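Local coordinates for microcin B17-processing protein McbD (Escherichia coli str. K-12 substr. MG1655, PDB 6GRH) that is required to process the inactive microcin B17 precursor into the active antibiotic peptide and belongs to the YcaO cyclodehydratase family, at residues A14-S19 / Q52-E57; Q31-D34 / T39-S42; P27-I32 / E261-Y266; Y342-E345 / S350-W353; D280-S285 / H289-N294. The protein carries 1 engineered substitution. One frame throughout, in Å; residues are numbered along the deposited sequence.

Interactions 1, 2 and 3 form one cluster, with centres 7 to 11 Å apart, round the antiparallel sheet of strands 4-5, 15-18, 28-33 and 41-45. Interaction 2 is the hairpin inside the sheet, nested along the chain within the loop that interaction 1 closes, and interaction 3 starts from the same strand 28-33 but reaches forward to helix 251-275. Interaction 5 follows that helix; its centre is 16 Å from that of interaction 2, which it touches through T39 and I283. Interaction 4, the last in sequence, lies in a different sheet, its centre 19 Å from that of interaction 1. Around all five, McbB or McbC chains make contact, so these elements also lie at or near interfaces with these partner proteins.

Interaction 1: A14-S19 / Q52-E57; sequences ATMAMS and QGAIGE
M16 bridges strand 15-18 and helix 47-66 with a single extended side chain, crossing a gap in which the closest pair of CA atoms, those of M16 and I55, stands 8.5 Å apart. The motif is a helix laid on one face of an antiparallel sheet, here the four-stranded sheet at the N-terminal end of McbD. M16 was modelled in two conformers, and its torsions and contacts are those of one of them. In that conformer CG is anti to the backbone N (chi1 -178°), and the following torsions also stay near 180°, which carries the thioether straight out to the helix. There SD rests 3.9 Å from CG1 of I55, the two side chains crossing at about a right angle. The CB of I55 does not aim at the strand; it is the CG1 branch, set beside the I55 backbone N, that comes near. A54 instead directs its methyl group at the strand. With 107 Å² buried and purely apolar partners, the evidence is for a small van der Waals contact. M16 also packs on I32 and I51, and on L218 of the McbB chain, which places it at a point where sheet, helix and neighbouring subunit converge. Just before it, A14 and T15 both face W33 in a classic beta bulge. At the tip of M16, CE lies 4.1 Å from CB of A54 and 4.0 Å from CG1 of I55.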
# COMPACT_ATOMS: atom_id res chain seq x y z
N ALA E 14 -10.99 7.70 26.47
CA ALA E 14 -11.80 7.39 25.30
C ALA E 14 -11.19 7.77 23.97
O ALA E 14 -11.17 6.96 23.05
CB ALA E 14 -13.20 8.00 25.43
N THR E 15 -10.76 9.01 23.83
CA THR E 15 -10.32 9.52 22.55
C THR E 15 -9.21 10.52 22.73
O THR E 15 -9.30 11.41 23.58
CB THR E 15 -11.47 10.22 21.78
OG1 THR E 15 -11.79 11.47 22.40
CG2 THR E 15 -12.72 9.38 21.73
N MET E 16 -8.14 10.36 21.96
CA MET E 16 -7.26 11.48 21.70
C MET E 16 -7.33 11.82 20.22
O MET E 16 -7.43 10.94 19.36
CB MET E 16 -5.82 11.21 22.06
CG MET E 16 -4.98 12.46 21.80
SD MET E 16 -3.34 12.35 22.44
CE MET E 16 -2.81 14.01 22.06
N ALA E 17 -7.31 13.11 19.94
CA ALA E 17 -7.35 13.61 18.56
C ALA E 17 -6.59 14.94 18.42
O ALA E 17 -6.65 15.80 19.27
CB ALA E 17 -8.78 13.75 18.10
N MET E 18 -5.84 15.04 17.33
CA MET E 18 -5.27 16.30 16.89
C MET E 18 -6.20 16.78 15.78
O MET E 18 -6.45 16.07 14.81
CB MET E 18 -3.87 16.07 16.37
CG MET E 18 -3.16 17.31 15.89
SD MET E 18 -1.53 16.85 15.28
CE MET E 18 -1.76 16.87 13.52
N SER E 19 -6.73 17.98 15.94
CA SER E 19 -7.64 18.53 14.94
C SER E 19 -6.96 18.92 13.60
O SER E 19 -5.92 19.56 13.59
CB SER E 19 -8.36 19.75 15.52
OG SER E 19 -9.19 20.29 14.50
N GLN E 52 1.92 16.90 23.28
CA GLN E 52 2.50 16.70 24.61
C GLN E 52 1.68 17.38 25.71
O GLN E 52 1.50 16.80 26.77
CB GLN E 52 3.95 17.18 24.69
CG GLN E 52 4.90 16.28 23.94
CD GLN E 52 6.28 16.87 23.74
OE1 GLN E 52 6.42 18.09 23.70
NE2 GLN E 52 7.30 16.01 23.57
N GLY E 53 1.21 18.58 25.42
CA GLY E 53 0.40 19.36 26.32
C GLY E 53 -0.95 18.73 26.59
O GLY E 53 -1.40 18.76 27.73
N ALA E 54 -1.63 18.20 25.57
CA ALA E 54 -2.94 17.59 25.78
C ALA E 54 -2.79 16.36 26.66
O ALA E 54 -3.62 16.16 27.56
CB ALA E 54 -3.61 17.23 24.48
N ILE E 55 -1.77 15.54 26.38
CA ILE E 55 -1.49 14.34 27.19
C ILE E 55 -1.18 14.74 28.66
O ILE E 55 -1.71 14.15 29.57
CB ILE E 55 -0.31 13.52 26.62
CG1 ILE E 55 -0.65 12.95 25.25
CG2 ILE E 55 0.10 12.37 27.57
CD1 ILE E 55 0.58 12.58 24.45
N GLY E 56 -0.31 15.71 28.85
CA GLY E 56 0.03 16.23 30.17
C GLY E 56 -1.13 16.83 30.93
O GLY E 56 -1.30 16.57 32.11
N GLU E 57 -1.97 17.60 30.24
CA GLU E 57 -3.19 18.15 30.82
C GLU E 57 -4.14 17.03 31.29
O GLU E 57 -4.70 17.11 32.39
CB GLU E 57 -3.88 19.05 29.79
CG GLU E 57 -5.16 19.76 30.23
CD GLU E 57 -4.91 20.83 31.28
OE1 GLU E 57 -3.94 21.58 31.13
OE2 GLU E 57 -5.68 20.87 32.26

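Interaction 2: Q31-D34 / T39-S42; sequences QIWD and TPAS
Q31 and P40 lie side by side and point the same way, the amide end of the glutamine passing alongside CB of the proline. Q31 keeps CG anti to its backbone N (chi1 -177°) and stays extended beyond it, which brings OE1 to 4.0 Å from CB of P40. Further round the proline ring, the indole of W33 meets it with an edge: CG of P40 is near the ring plane, 4.1 Å from CD1 of W33, and the two side chains cross obliquely. P40 is therefore touched by both residues that flank I32 in the sequence.

These side chains ride on the beta hairpin of strands 28-33 and 41-45. I32 and A41 form an antiparallel hydrogen-bonded pair: N of I32 donates to O of A41 over 2.7 Å at 170°, and N of A41 returns the bond to O of I32 over 2.9 Å. The next pair, Q31 with S42, is non-hydrogen-bonded, and here CA of Q31 makes a CA-H...O contact of 3.3 Å with O of A41. The face carrying I32 and A41 packs against Y58 of helix 47-66, whereas Q31 and S42 occupy the other face, where Q31 touches V9 of the McbC chain and OG of S42 lies close to the side-chain amide of Q264, whose orientation is uncertain.

The chemistry implies a division of labour: two backbone bonds set the register, while the side-chain contacts are dispersive. O of A41 is met by both an N-H and a CA-H, and O of I32 by N of A41, with CA of P40 close by.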
# COMPACT_ATOMS: atom_id res chain seq x y z
N GLN E 31 -6.73 17.35 21.65
CA GLN E 31 -7.71 17.21 22.70
C GLN E 31 -7.88 15.74 23.10
O GLN E 31 -7.83 14.86 22.25
CB GLN E 31 -9.03 17.80 22.23
CG GLN E 31 -10.13 17.80 23.27
CD GLN E 31 -11.35 18.62 22.86
OE1 GLN E 31 -11.57 19.69 23.39
NE2 GLN E 31 -12.12 18.12 21.92
N ILE E 32 -8.04 15.51 24.40
CA ILE E 32 -8.40 14.22 24.94
C ILE E 32 -9.79 14.31 25.57
O ILE E 32 -10.04 15.19 26.37
CB ILE E 32 -7.35 13.73 25.95
CG1 ILE E 32 -6.07 13.40 25.17
CG2 ILE E 32 -7.86 12.52 26.73
CD1 ILE E 32 -4.86 13.12 26.01
N TRP E 33 -10.69 13.41 25.19
CA TRP E 33 -12.03 13.32 25.76
C TRP E 33 -12.10 12.00 26.53
O TRP E 33 -11.60 10.97 26.06
CB TRP E 33 -13.11 13.43 24.67
CG TRP E 33 -14.56 13.21 25.13
CD1 TRP E 33 -15.37 14.11 25.75
CD2 TRP E 33 -15.35 12.01 24.97
NE1 TRP E 33 -16.60 13.55 26.01
CE2 TRP E 33 -16.62 12.27 25.53
CE3 TRP E 33 -15.11 10.76 24.40
CZ2 TRP E 33 -17.65 11.31 25.55
CZ3 TRP E 33 -16.13 9.80 24.43
CH2 TRP E 33 -17.39 10.09 25.00
N ASP E 34 -12.67 12.05 27.73
CA ASP E 34 -12.78 10.89 28.59
C ASP E 34 -14.14 10.95 29.31
O ASP E 34 -14.18 10.99 30.53
CB ASP E 34 -11.61 10.87 29.59
CG ASP E 34 -11.30 9.47 30.14
OD1 ASP E 34 -11.80 8.46 29.57
OD2 ASP E 34 -10.54 9.39 31.16
N THR E 39 -13.33 16.99 32.58
CA THR E 39 -13.72 17.74 31.38
C THR E 39 -12.59 17.55 30.34
O THR E 39 -11.46 17.27 30.72
CB THR E 39 -13.92 19.23 31.67
OG1 THR E 39 -12.71 19.76 32.19
CG2 THR E 39 -15.06 19.45 32.67
N PRO E 40 -12.89 17.69 29.05
CA PRO E 40 -11.87 17.39 28.02
C PRO E 40 -10.56 18.18 28.21
O PRO E 40 -10.59 19.34 28.58
CB PRO E 40 -12.55 17.80 26.72
CG PRO E 40 -14.00 17.77 27.00
CD PRO E 40 -14.20 18.02 28.46
N ALA E 41 -9.44 17.54 28.01
CA ALA E 41 -8.14 18.16 28.20
C ALA E 41 -7.57 18.56 26.86
O ALA E 41 -7.56 17.75 25.92
CB ALA E 41 -7.22 17.18 28.89
N SER E 42 -7.05 19.78 26.74
CA SER E 42 -6.50 20.21 25.46
C SER E 42 -5.29 21.13 25.60
O SER E 42 -5.02 21.65 26.66
CB SER E 42 -7.58 20.92 24.67
OG SER E 42 -7.96 22.09 25.34

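Interaction 3: P27-I32 / E261-Y266; sequences PTFSQI and ELWQSY
The indole of W263 carries P27 over one face and meets F29 at its edge. CG of P27 is 3.9 Å from the centroid of the six-membered ring and 17° off the normal, which meets the geometry of a CH-pi contact; the nearest ring atom is CE3 of W263, 3.7 Å from that CG. At the rim, CB of F29 comes near the indole plane, 4.2 Å from CH2 of W263. This is helix-on-sheet packing: helix 251-275 covers the side from which F29 of strand 28-33, and P27 just before it, project, while T28 and S30 alternate to the other face and meet helix 47-66. T47 and S50 of that helix hydrogen-bond to T28 and S30 respectively, so the strand is held between two helices. On the 251-275 side, W263 sets CG anti to its backbone N (chi1 -179°), and the ring is thereby extended toward the strand. I201 of helix 196-208 touches both P27 and W263. At the next helix residue, the side chains of Q264 and F29 cross at about a right angle, ring and amide planes 85° apart, with CG of Q264 4.2 Å from CE1 of F29.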
# COMPACT_ATOMS: atom_id res chain seq x y z
N PRO E 27 -2.12 27.64 15.06
CA PRO E 27 -1.61 26.62 15.99
C PRO E 27 -2.38 25.31 15.84
O PRO E 27 -3.50 25.31 15.38
CB PRO E 27 -1.83 27.23 17.38
CG PRO E 27 -2.61 28.47 17.20
CD PRO E 27 -2.68 28.82 15.74
N THR E 28 -1.72 24.22 16.18
CA THR E 28 -2.33 22.93 16.24
C THR E 28 -3.06 22.84 17.57
O THR E 28 -2.54 23.31 18.58
CB THR E 28 -1.25 21.83 16.15
OG1 THR E 28 -0.66 21.86 14.85
CG2 THR E 28 -1.81 20.42 16.39
N PHE E 29 -4.22 22.18 17.55
CA PHE E 29 -5.05 21.96 18.70
C PHE E 29 -5.20 20.46 18.87
O PHE E 29 -5.55 19.75 17.91
CB PHE E 29 -6.40 22.59 18.45
CG PHE E 29 -7.39 22.39 19.57
CD1 PHE E 29 -7.39 23.23 20.69
CD2 PHE E 29 -8.35 21.37 19.50
CE1 PHE E 29 -8.31 23.04 21.72
CE2 PHE E 29 -9.28 21.20 20.52
CZ PHE E 29 -9.27 22.03 21.63
N SER E 30 -4.92 19.96 20.07
CA SER E 30 -5.05 18.53 20.39
C SER E 30 -5.91 18.39 21.62
O SER E 30 -5.82 19.20 22.53
CB SER E 30 -3.68 17.88 20.65
OG SER E 30 -2.87 17.90 19.48
N GLN E 31 -6.73 17.35 21.65
CA GLN E 31 -7.71 17.21 22.70
C GLN E 31 -7.88 15.74 23.10
O GLN E 31 -7.83 14.86 22.25
CB GLN E 31 -9.03 17.80 22.23
CG GLN E 31 -10.13 17.80 23.27
CD GLN E 31 -11.35 18.62 22.86
OE1 GLN E 31 -11.57 19.69 23.39
NE2 GLN E 31 -12.12 18.12 21.92
N ILE E 32 -8.04 15.51 24.40
CA ILE E 32 -8.40 14.22 24.94
C ILE E 32 -9.79 14.31 25.57
O ILE E 32 -10.04 15.19 26.37
CB ILE E 32 -7.35 13.73 25.95
CG1 ILE E 32 -6.07 13.40 25.17
CG2 ILE E 32 -7.86 12.52 26.73
CD1 ILE E 32 -4.86 13.12 26.01
N GLU E 261 -2.83 30.80 24.59
CA GLU E 261 -3.84 30.51 25.63
C GLU E 261 -5.16 31.23 25.33
O GLU E 261 -6.21 30.62 25.43
CB GLU E 261 -3.34 30.92 27.02
CG GLU E 261 -2.20 30.05 27.55
CD GLU E 261 -2.66 28.76 28.20
OE1 GLU E 261 -3.80 28.69 28.72
OE2 GLU E 261 -1.86 27.80 28.22
N LEU E 262 -5.10 32.49 24.93
CA LEU E 262 -6.31 33.19 24.50
C LEU E 262 -7.01 32.49 23.33
O LEU E 262 -8.19 32.20 23.39
CB LEU E 262 -6.01 34.66 24.18
CG LEU E 262 -7.22 35.58 23.98
CD1 LEU E 262 -6.88 37.04 24.28
CD2 LEU E 262 -7.80 35.44 22.57
N TRP E 263 -6.26 32.22 22.26
CA TRP E 263 -6.82 31.52 21.11
C TRP E 263 -7.49 30.19 21.49
O TRP E 263 -8.59 29.87 21.04
CB TRP E 263 -5.74 31.28 20.06
CG TRP E 263 -6.29 30.59 18.87
CD1 TRP E 263 -6.98 31.15 17.86
CD2 TRP E 263 -6.22 29.20 18.61
NE1 TRP E 263 -7.35 30.17 16.95
CE2 TRP E 263 -6.89 28.97 17.40
CE3 TRP E 263 -5.67 28.11 19.30
CZ2 TRP E 263 -7.01 27.70 16.82
CZ3 TRP E 263 -5.78 26.83 18.74
CH2 TRP E 263 -6.45 26.64 17.51
N GLN E 264 -6.80 29.42 22.33
CA GLN E 264 -7.36 28.18 22.84
C GLN E 264 -8.71 28.39 23.54
O GLN E 264 -9.66 27.67 23.24
CB GLN E 264 -6.36 27.48 23.77
CG GLN E 264 -6.87 26.10 24.16
CD GLN E 264 -5.93 25.28 25.02
OE1 GLN E 264 -5.96 24.05 24.95
NE2 GLN E 264 -5.12 25.93 25.85
N SER E 265 -8.82 29.36 24.44
CA SER E 265 -10.11 29.59 25.13
C SER E 265 -11.13 30.13 24.17
O SER E 265 -12.27 29.76 24.25
CB SER E 265 -9.96 30.57 26.29
OG SER E 265 -9.08 30.01 27.24
N TYR E 266 -10.71 31.01 23.27
CA TYR E 266 -11.60 31.57 22.25
C TYR E 266 -12.22 30.47 21.40
O TYR E 266 -13.44 30.41 21.23
CB TYR E 266 -10.79 32.51 21.37
CG TYR E 266 -11.52 33.25 20.28
CD1 TYR E 266 -11.95 32.60 19.13
CD2 TYR E 266 -11.68 34.61 20.35
CE1 TYR E 266 -12.60 33.28 18.11
CE2 TYR E 266 -12.31 35.31 19.34
CZ TYR E 266 -12.77 34.64 18.22
OH TYR E 266 -13.37 35.32 17.21

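Interaction 4: Y342-E345 / S350-W353; sequences YARE and SLVW. With EDO (1,2-ethanediol), chain Q; EDO (1,2-ethanediol), chain N.
R344 and W353 face each other across an antiparallel hairpin, as a non-hydrogen-bonded pair with CA atoms 4.6 Å apart. CB of R344 sits over the indole, 3.6 Å from the centroid of its six-membered ring and 11° off the normal, a CH-pi contact; the same carbon is 3.3 Å from O of V352. The first torsion of R344 (chi1 75°) puts CG between the backbone N and the carbonyl carbon, and CG then lies 3.9 Å from CZ3 of W353 and also touches CD2 of L351. A bend at chi2 turns the rest of the chain away from strand 350-358. At the tip the guanidinium plane is 18° from the indole plane, and CE2 of Y342 lies over one of its faces, 4.0 Å above the plane and toward the rim. NE donates to O of T31 in the McbB chain and NH1 to OE1 of Q288 there, while NH2 reaches O2 of one 1,2-ethanediol at 2.9 Å. The charged end is thus spent largely on the subunit interface.

Both ethanediols probably come from the crystallisation liquor; the second accepts from NE1 of W353 in the plane of the ring, at 2.8 Å. In the next pair, E345 and V352 exchange backbone hydrogen bonds, each 3.0 Å, between N of one and O of the other. OE1 of E345 is hydrogen-bonded to OH of Y354 and forms a salt bridge with R199 of the McbB chain.

Within the larger antiparallel sheet, strand 339-347 pairs on its other edge with strand 108-115, and strand 350-358 with 151-154, while W353 packs on L157 and A160 of helix 157-180.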
# COMPACT_ATOMS: atom_id res chain seq x y z
N TYR E 342 3.59 16.43 45.90
CA TYR E 342 4.15 15.65 44.79
C TYR E 342 3.64 14.23 44.81
O TYR E 342 3.29 13.69 45.87
CB TYR E 342 5.69 15.70 44.80
CG TYR E 342 6.30 14.94 45.93
CD1 TYR E 342 6.45 15.53 47.17
CD2 TYR E 342 6.67 13.61 45.77
CE1 TYR E 342 6.97 14.81 48.24
CE2 TYR E 342 7.19 12.88 46.82
CZ TYR E 342 7.32 13.46 48.05
OH TYR E 342 7.84 12.72 49.10
N ALA E 343 3.54 13.66 43.61
CA ALA E 343 3.25 12.25 43.41
C ALA E 343 4.03 11.82 42.15
O ALA E 343 4.40 12.66 41.30
CB ALA E 343 1.78 12.01 43.22
N ARG E 344 4.34 10.54 42.08
CA ARG E 344 5.04 10.00 40.93
C ARG E 344 4.65 8.56 40.64
O ARG E 344 4.24 7.81 41.53
CB ARG E 344 6.54 10.18 41.04
CG ARG E 344 7.27 9.25 42.00
CD ARG E 344 6.69 9.30 43.39
NE ARG E 344 7.61 8.79 44.40
CZ ARG E 344 7.33 8.71 45.70
NH1 ARG E 344 6.13 9.07 46.16
NH2 ARG E 344 8.26 8.26 46.56
N GLU E 345 4.77 8.20 39.36
CA GLU E 345 4.36 6.88 38.86
C GLU E 345 5.34 6.42 37.77
O GLU E 345 5.68 7.19 36.87
CB GLU E 345 2.93 6.95 38.27
CG GLU E 345 1.88 7.29 39.32
CD GLU E 345 0.47 7.46 38.79
OE1 GLU E 345 0.27 7.82 37.58
OE2 GLU E 345 -0.45 7.25 39.62
N SER E 350 10.92 5.19 33.24
CA SER E 350 10.91 6.58 33.66
C SER E 350 9.87 6.78 34.76
O SER E 350 9.09 5.88 35.07
CB SER E 350 10.55 7.49 32.47
OG SER E 350 11.48 7.28 31.42
N LEU E 351 9.88 7.96 35.33
CA LEU E 351 8.86 8.41 36.28
C LEU E 351 8.20 9.63 35.67
O LEU E 351 8.89 10.47 35.07
CB LEU E 351 9.49 8.80 37.61
CG LEU E 351 9.98 7.62 38.43
CD1 LEU E 351 10.85 8.10 39.56
CD2 LEU E 351 8.83 6.81 38.99
N VAL E 352 6.89 9.70 35.81
CA VAL E 352 6.13 10.92 35.56
C VAL E 352 5.75 11.49 36.93
O VAL E 352 5.61 10.73 37.90
CB VAL E 352 4.92 10.70 34.65
CG1 VAL E 352 5.37 10.14 33.29
CG2 VAL E 352 3.82 9.82 35.30
N TRP E 353 5.58 12.83 36.97
CA TRP E 353 5.49 13.63 38.20
C TRP E 353 4.24 14.49 38.17
O TRP E 353 3.93 15.11 37.14
CB TRP E 353 6.71 14.52 38.31
CG TRP E 353 7.92 13.69 38.52
CD1 TRP E 353 8.70 13.13 37.56
CD2 TRP E 353 8.42 13.24 39.77
NE1 TRP E 353 9.68 12.37 38.15
CE2 TRP E 353 9.52 12.42 39.51
CE3 TRP E 353 8.04 13.46 41.11
CZ2 TRP E 353 10.28 11.83 40.52
CZ3 TRP E 353 8.80 12.87 42.12
CH2 TRP E 353 9.91 12.08 41.82
C1 EDO Q . 12.84 10.12 34.97
O1 EDO Q . 11.51 10.29 34.48
C2 EDO Q . 12.88 10.45 36.46
O2 EDO Q . 11.97 11.50 36.79
C1 EDO N . 5.59 8.00 49.62
O1 EDO N . 6.01 6.85 48.88
C2 EDO N . 6.68 9.05 49.75
O2 EDO N . 7.97 8.54 49.42

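Interaction 5: D280-S285 / H289-N294; sequences DDIIDS and HFMSCN
N of H289 donates to O of S285 over 2.9 Å at 163°, an i to i+4 helical bond at the start of helix 285-292, a few residues after a 3-10 segment that ends at D281. D284 occupies the N-cap position, its OD1 accepting from N of Q287 in the first turn. Before that cap, I282 points its CB toward the helix: its CD1 lies 4.0 Å from CE of M291, and its CG1 4.1 Å from the same methyl. M291 starts out extended and bends at its last torsion (chi3 -52°), folding the methyl round to the isoleucine; a second conformer was modelled, so this tip contact is tentative.

Further along, O of H289 accepts twice, from OG of S292 at 2.9 Å and from N of C293 at 3.2 Å. The imidazole itself leads away from segment 280-285, with SG of C293 over one face, 3.6 Å above the plane, and NE2 hydrogen-bonded to O of M392 near the C-terminus. O of I282 accepts from NH2 of R288, a further tie between the incoming loop and the helix.

The contact sits beside helix 251-275, where F272 touches both I282 and M291 and L269 touches M291. F290 packs in turn on Y241 and T243 of strand 241-248, while I283 in the loop meets T39, just ahead of strand 41-45.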
# COMPACT_ATOMS: atom_id res chain seq x y z
N ASP E 280 -26.49 21.76 30.22
CA ASP E 280 -26.29 20.49 30.91
C ASP E 280 -24.98 19.77 30.52
O ASP E 280 -24.54 18.86 31.22
CB ASP E 280 -27.49 19.56 30.71
CG ASP E 280 -27.42 18.34 31.64
OD1 ASP E 280 -27.53 18.52 32.88
OD2 ASP E 280 -27.22 17.22 31.13
N ASP E 281 -24.38 20.18 29.40
CA ASP E 281 -23.07 19.65 28.99
C ASP E 281 -21.92 20.31 29.74
O ASP E 281 -20.82 19.78 29.73
CB ASP E 281 -22.86 19.84 27.48
CG ASP E 281 -23.93 19.15 26.66
OD1 ASP E 281 -24.35 18.06 27.07
OD2 ASP E 281 -24.36 19.70 25.62
N ILE E 282 -22.17 21.45 30.37
CA ILE E 282 -21.15 22.12 31.18
C ILE E 282 -21.26 21.60 32.60
O ILE E 282 -22.29 21.81 33.25
CB ILE E 282 -21.33 23.65 31.16
CG1 ILE E 282 -21.22 24.20 29.73
CG2 ILE E 282 -20.28 24.32 32.06
CD1 ILE E 282 -19.90 23.86 29.03
N ILE E 283 -20.22 20.90 33.05
CA ILE E 283 -20.19 20.35 34.42
C ILE E 283 -19.24 21.07 35.38
O ILE E 283 -19.23 20.75 36.56
CB ILE E 283 -19.84 18.83 34.44
CG1 ILE E 283 -18.40 18.56 33.99
CG2 ILE E 283 -20.85 18.07 33.58
CD1 ILE E 283 -18.03 17.10 33.97
N ASP E 284 -18.43 22.01 34.86
CA ASP E 284 -17.42 22.71 35.65
C ASP E 284 -17.88 24.14 35.97
O ASP E 284 -18.20 24.92 35.07
CB ASP E 284 -16.11 22.73 34.85
CG ASP E 284 -14.95 23.34 35.62
OD1 ASP E 284 -15.04 24.50 36.02
OD2 ASP E 284 -13.93 22.67 35.81
N SER E 285 -17.90 24.49 37.26
CA SER E 285 -18.43 25.78 37.66
C SER E 285 -17.57 26.97 37.15
O SER E 285 -18.13 28.02 36.83
CB SER E 285 -18.60 25.85 39.18
OG SER E 285 -17.33 25.67 39.77
N HIS E 289 -19.02 29.85 34.82
CA HIS E 289 -18.79 31.26 35.13
C HIS E 289 -18.11 31.99 33.95
O HIS E 289 -18.54 33.07 33.55
CB HIS E 289 -17.96 31.42 36.41
CG HIS E 289 -17.58 32.84 36.72
ND1 HIS E 289 -18.49 33.75 37.20
CD2 HIS E 289 -16.41 33.51 36.57
CE1 HIS E 289 -17.89 34.92 37.36
NE2 HIS E 289 -16.63 34.80 37.00
N PHE E 290 -17.08 31.37 33.38
CA PHE E 290 -16.39 32.01 32.24
C PHE E 290 -17.33 32.27 31.07
O PHE E 290 -17.26 33.32 30.46
CB PHE E 290 -15.21 31.17 31.75
CG PHE E 290 -14.37 31.87 30.71
CD1 PHE E 290 -13.74 33.08 31.03
CD2 PHE E 290 -14.19 31.34 29.45
CE1 PHE E 290 -12.95 33.74 30.10
CE2 PHE E 290 -13.39 31.99 28.51
CZ PHE E 290 -12.77 33.19 28.84
N MET E 291 -18.20 31.29 30.77
CA MET E 291 -19.19 31.44 29.69
C MET E 291 -20.14 32.61 29.92
O MET E 291 -20.45 33.33 28.98
CB MET E 291 -20.00 30.16 29.47
CG MET E 291 -20.89 30.24 28.23
SD MET E 291 -21.71 28.70 27.74
CE MET E 291 -20.32 27.58 27.67
N SER E 292 -20.58 32.81 31.17
CA SER E 292 -21.45 33.96 31.49
C SER E 292 -20.71 35.31 31.42
O SER E 292 -21.35 36.36 31.38
CB SER E 292 -22.08 33.78 32.87
OG SER E 292 -21.17 34.13 33.89
N CYS E 293 -19.37 35.29 31.45
CA CYS E 293 -18.53 36.49 31.22
C CYS E 293 -18.24 36.82 29.74
O CYS E 293 -17.54 37.81 29.45
CB CYS E 293 -17.20 36.35 31.97
SG CYS E 293 -17.37 36.28 33.77
N ASN E 294 -18.74 35.99 28.81
CA ASN E 294 -18.57 36.22 27.36
C ASN E 294 -19.44 37.38 26.91
O ASN E 294 -20.49 37.20 26.28
CB ASN E 294 -18.87 34.93 26.55
CG ASN E 294 -18.75 35.14 25.04
OD1 ASN E 294 -17.98 35.97 24.57
ND2 ASN E 294 -19.52 34.39 24.29